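Local atomic coordinates of invasion protein INVA (Salmonella enterica, PDB entry 2X49), a protein that takes part in invasion of the intestinal epithelium as a type III secretion export apparatus protein of the inner membrane, represented here by its C-terminal domain. Residues 61-65 with 66-70; 96-100 with 101-105. All blocks are in the same frame, centred on the assembly; numbering follows the deposited sequence.

Interaction 1. Residues 61-65 with 66-70; sequences LLINE and IRVEQ
Ile63 and Ile66 face each other at the closed end of a two-residue beta hairpin, whose strands 58-63 and 66-72 are joined by a type I' turn through Asn64 and Glu65. The backbone bonds come first. Ile63 N reaches Ile66 O at 3.0 Å, and Ile66 N returns to Ile63 O at 3.0 Å. Both turn residues have positive phi (62° and 67°), the backbone shape this turn requires and one that asparagine adopts readily. Asn64 ND2 is also hydrogen-bonded to Glu143 OE1, which ties the turn to the loop after helix 125-139.

Farther along, the register slips by one residue: Val68 and Glu69 both lie opposite Leu61 in a classic beta bulge. Leu61 O takes a nearly straight bond from Val68 N at 2.9 Å and a weak one from Glu69 N at 3.5 Å, while Leu61 N donates to Glu69 O at 2.9 Å.

Apolar contacts form a second group. Branched Val68 sets its CG2, anti to its own carbonyl carbon, against Ile63, meeting CB, CG1 and CD1 in turn. Leu61 also presses on Thr136, and Ile63 on Leu137, both of helix 125-139, where bulky aliphatic groups suit a buried sheet face. On the other face the side chain of Leu62 runs alongside that of Arg67, whose side chain also touches Val60 and Leu13. Leu62 and Arg67 form a non-hydrogen-bonded pair, and beside it the CA of Leu62 makes a CA-H...O contact with Ile66 O at 3.2 Å.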
# COMPACT_ATOMS: atom_id res chain seq x y z
N LEU A 61 -12.79 4.48 -9.55
CA LEU A 61 -12.46 5.47 -8.53
C LEU A 61 -12.02 6.76 -9.19
O LEU A 61 -11.07 6.78 -9.94
CB LEU A 61 -11.36 4.91 -7.58
CG LEU A 61 -10.76 5.96 -6.62
CD1 LEU A 61 -11.80 6.42 -5.61
CD2 LEU A 61 -9.50 5.38 -5.96
N LEU A 62 -12.70 7.84 -8.83
CA LEU A 62 -12.32 9.20 -9.21
C LEU A 62 -11.85 9.97 -7.98
O LEU A 62 -12.45 9.99 -6.91
CB LEU A 62 -13.48 10.01 -9.81
CG LEU A 62 -14.31 9.37 -10.88
CD1 LEU A 62 -15.33 10.42 -11.39
CD2 LEU A 62 -13.41 8.81 -11.98
N ILE A 63 -10.70 10.58 -8.18
CA ILE A 63 -10.15 11.55 -7.24
C ILE A 63 -10.04 12.88 -7.98
O ILE A 63 -9.51 12.99 -9.09
CB ILE A 63 -8.77 11.08 -6.65
CG1 ILE A 63 -8.86 9.70 -6.02
CG2 ILE A 63 -8.20 12.17 -5.67
CD1 ILE A 63 -7.45 9.10 -5.53
N ASN A 64 -10.64 13.89 -7.40
CA ASN A 64 -10.71 15.20 -8.04
C ASN A 64 -11.47 15.13 -9.34
O ASN A 64 -11.19 15.84 -10.32
CB ASN A 64 -9.31 15.74 -8.36
CG ASN A 64 -8.51 16.02 -7.13
OD1 ASN A 64 -9.00 16.65 -6.18
ND2 ASN A 64 -7.23 15.59 -7.15
N GLU A 65 -12.42 14.22 -9.33
CA GLU A 65 -13.33 14.02 -10.47
C GLU A 65 -12.59 13.47 -11.69
O GLU A 65 -13.11 13.43 -12.81
CB GLU A 65 -14.10 15.31 -10.83
CG GLU A 65 -15.43 15.39 -10.10
CD GLU A 65 -16.23 16.67 -10.42
OE1 GLU A 65 -16.31 17.09 -11.61
OE2 GLU A 65 -16.77 17.28 -9.47
N ILE A 66 -11.36 13.06 -11.43
CA ILE A 66 -10.54 12.43 -12.49
C ILE A 66 -10.42 10.93 -12.28
O ILE A 66 -10.22 10.50 -11.19
CB ILE A 66 -9.14 13.07 -12.50
CG1 ILE A 66 -9.27 14.58 -12.78
CG2 ILE A 66 -8.26 12.43 -13.54
CD1 ILE A 66 -7.96 15.34 -12.65
N ARG A 67 -10.59 10.14 -13.32
CA ARG A 67 -10.46 8.68 -13.20
C ARG A 67 -9.05 8.35 -12.79
O ARG A 67 -8.09 8.78 -13.43
CB ARG A 67 -10.79 7.98 -14.52
CG ARG A 67 -12.25 8.03 -14.88
CD ARG A 67 -12.48 7.75 -16.36
NE ARG A 67 -13.61 6.85 -16.54
CZ ARG A 67 -14.89 7.21 -16.45
NH1 ARG A 67 -15.22 8.47 -16.16
NH2 ARG A 67 -15.83 6.30 -16.64
N VAL A 68 -8.94 7.59 -11.72
CA VAL A 68 -7.63 7.14 -11.17
C VAL A 68 -7.37 5.67 -11.44
O VAL A 68 -6.29 5.24 -11.87
CB VAL A 68 -7.58 7.42 -9.67
CG1 VAL A 68 -6.52 6.60 -8.98
CG2 VAL A 68 -7.33 8.94 -9.45
N GLU A 69 -8.40 4.90 -11.20
CA GLU A 69 -8.34 3.44 -11.45
C GLU A 69 -9.69 2.85 -11.68
O GLU A 69 -10.66 3.26 -11.09
CB GLU A 69 -7.75 2.73 -10.22
CG GLU A 69 -6.25 2.48 -10.24
CD GLU A 69 -5.83 1.63 -11.42
OE1 GLU A 69 -6.67 0.84 -11.91
OE2 GLU A 69 -4.67 1.76 -11.86
N GLN A 70 -9.71 1.84 -12.53
CA GLN A 70 -10.90 1.02 -12.72
C GLN A 70 -10.55 -0.37 -12.20
O GLN A 70 -9.55 -0.99 -12.64
CB GLN A 70 -11.34 0.97 -14.19
CG GLN A 70 -12.65 0.19 -14.44
CD GLN A 70 -13.29 0.45 -15.82
OE1 GLN A 70 -13.18 1.55 -16.38
NE2 GLN A 70 -13.98 -0.55 -16.35

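Interaction 2. Residues 96-100 with 101-105; sequences IHQQG and SSQYF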
# COMPACT_ATOMS: atom_id res chain seq x y z
N ILE A 96 -10.55 -14.85 -14.64
CA ILE A 96 -9.25 -14.18 -14.55
C ILE A 96 -9.35 -12.75 -15.05
O ILE A 96 -9.87 -12.48 -16.14
CB ILE A 96 -8.15 -14.88 -15.41
CG1 ILE A 96 -8.09 -16.42 -15.24
CG2 ILE A 96 -6.81 -14.22 -15.02
CD1 ILE A 96 -7.10 -17.18 -16.14
N HIS A 97 -8.87 -11.86 -14.21
CA HIS A 97 -8.69 -10.47 -14.58
C HIS A 97 -7.22 -10.12 -14.46
O HIS A 97 -6.51 -10.53 -13.55
CB HIS A 97 -9.56 -9.55 -13.69
CG HIS A 97 -9.33 -8.10 -13.95
ND1 HIS A 97 -9.65 -7.51 -15.16
CD2 HIS A 97 -8.79 -7.12 -13.19
CE1 HIS A 97 -9.31 -6.23 -15.13
NE2 HIS A 97 -8.80 -5.97 -13.95
N GLN A 98 -6.75 -9.32 -15.39
CA GLN A 98 -5.38 -8.81 -15.39
C GLN A 98 -5.33 -7.31 -15.40
O GLN A 98 -6.14 -6.64 -16.03
CB GLN A 98 -4.60 -9.40 -16.57
CG GLN A 98 -3.18 -8.94 -16.73
CD GLN A 98 -2.63 -9.37 -18.06
OE1 GLN A 98 -3.15 -8.94 -19.12
NE2 GLN A 98 -1.59 -10.20 -18.05
N GLN A 99 -4.40 -6.77 -14.62
CA GLN A 99 -4.11 -5.32 -14.62
C GLN A 99 -2.60 -5.16 -14.62
O GLN A 99 -1.94 -5.54 -13.67
CB GLN A 99 -4.75 -4.65 -13.39
CG GLN A 99 -4.86 -3.13 -13.48
CD GLN A 99 -6.28 -2.65 -13.82
OE1 GLN A 99 -7.31 -3.47 -13.52
NE2 GLN A 99 -6.44 -1.56 -14.35
N GLY A 100 -2.05 -4.71 -15.74
CA GLY A 100 -0.59 -4.73 -15.89
C GLY A 100 -0.09 -6.16 -15.97
O GLY A 100 -0.53 -6.93 -16.82
N SER A 101 0.85 -6.53 -15.10
CA SER A 101 1.22 -7.97 -15.02
C SER A 101 0.64 -8.68 -13.81
O SER A 101 0.88 -9.88 -13.59
CB SER A 101 2.73 -8.19 -15.10
OG SER A 101 3.42 -7.70 -13.96
N SER A 102 -0.19 -7.97 -13.08
CA SER A 102 -0.90 -8.58 -11.95
C SER A 102 -2.12 -9.30 -12.46
O SER A 102 -2.89 -8.76 -13.25
CB SER A 102 -1.41 -7.58 -10.90
OG SER A 102 -0.41 -7.15 -10.04
N GLN A 103 -2.29 -10.48 -11.93
CA GLN A 103 -3.45 -11.32 -12.26
C GLN A 103 -4.26 -11.62 -11.01
O GLN A 103 -3.73 -11.74 -9.89
CB GLN A 103 -3.03 -12.61 -12.95
CG GLN A 103 -2.71 -12.53 -14.46
CD GLN A 103 -2.37 -13.89 -15.06
OE1 GLN A 103 -3.37 -14.54 -15.67
NE2 GLN A 103 -1.23 -14.37 -14.93
N TYR A 104 -5.56 -11.69 -11.23
CA TYR A 104 -6.55 -11.98 -10.17
C TYR A 104 -7.43 -13.13 -10.59
O TYR A 104 -7.96 -13.13 -11.68
CB TYR A 104 -7.41 -10.75 -9.89
CG TYR A 104 -6.60 -9.54 -9.54
CD1 TYR A 104 -6.35 -9.22 -8.23
CD2 TYR A 104 -6.09 -8.70 -10.53
CE1 TYR A 104 -5.59 -8.12 -7.92
CE2 TYR A 104 -5.32 -7.60 -10.22
CZ TYR A 104 -5.10 -7.31 -8.89
OH TYR A 104 -4.38 -6.23 -8.45
N PHE A 105 -7.61 -14.07 -9.68
CA PHE A 105 -8.30 -15.33 -9.96
C PHE A 105 -9.50 -15.48 -9.05
O PHE A 105 -9.42 -15.39 -7.82
CB PHE A 105 -7.32 -16.50 -9.77
CG PHE A 105 -6.17 -16.47 -10.75
CD1 PHE A 105 -6.26 -17.10 -11.98
CD2 PHE A 105 -5.00 -15.80 -10.44
CE1 PHE A 105 -5.22 -17.03 -12.89
CE2 PHE A 105 -3.94 -15.76 -11.35
CZ PHE A 105 -4.06 -16.32 -12.55
O HOH W 1 0.23 -11.16 -16.04
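His97 and Tyr104 project side by side from one face of a beta hairpin made by strands 95-99 and 102-107, with CD2 of His97 and CD2 of Tyr104 4.1 Å apart. The edge of the tyrosine ring meets His97 O and Gln99 CB, both near its plane. His97 aims its ring along the strand toward the turn because chi1 (176°) sets CG opposite the backbone N, and there NE2, as modelled, donates to Gln99 OE1 at 2.9 Å. The acceptor lies in the imidazole plane, so this bond would help fix the ring's rotation.

On the other face, Ile96 runs alongside Phe105 and packs CG1 and CD1 against ring atom CE1 at 3.8 Å; Phe105 also stacks on Tyr83. Ile96 CG2 meets the end of the Gln103 amide, while the long, polar Gln98 suits the exposed surface: its NE2 donates to a water that donates to Ser101 O.

Beneath the side chains, His97 and Tyr104 exchange two backbone bonds, as do Gln99 and Ser102, which close a type II' turn. Gly100 takes the turn's first corner at positive phi (67°), which glycine, lacking a side chain, adopts easily. Ser102 OG bonds to His287 N, linking the hairpin to a distant loop. If the Gln99 amide is turned as modelled, NE2 of His97 probably carries a proton, but the amide's bond lengths leave that orientation in doubt.

How the interactions relate
Both are hairpins with two-residue turns in the C-terminal domain, but they belong to different sheets: interaction 1 lies in the mixed sheet, with 66-72 as its outermost strand, and interaction 2 in the antiparallel sheet, with 95-99 at its edge. Each is partly buried. In interaction 1 the first strand supplies buried aliphatic residues and the second is more exposed; in interaction 2 the buried residues belong to the second strand and are Ser102 and two aromatics, with glutamines toward the surface. A bulge interrupts the first pairing, whereas the second keeps its register. Their centres are about 20 Å apart, yet their margins meet where the carboxylate of Glu69 packs against the amide of Gln99.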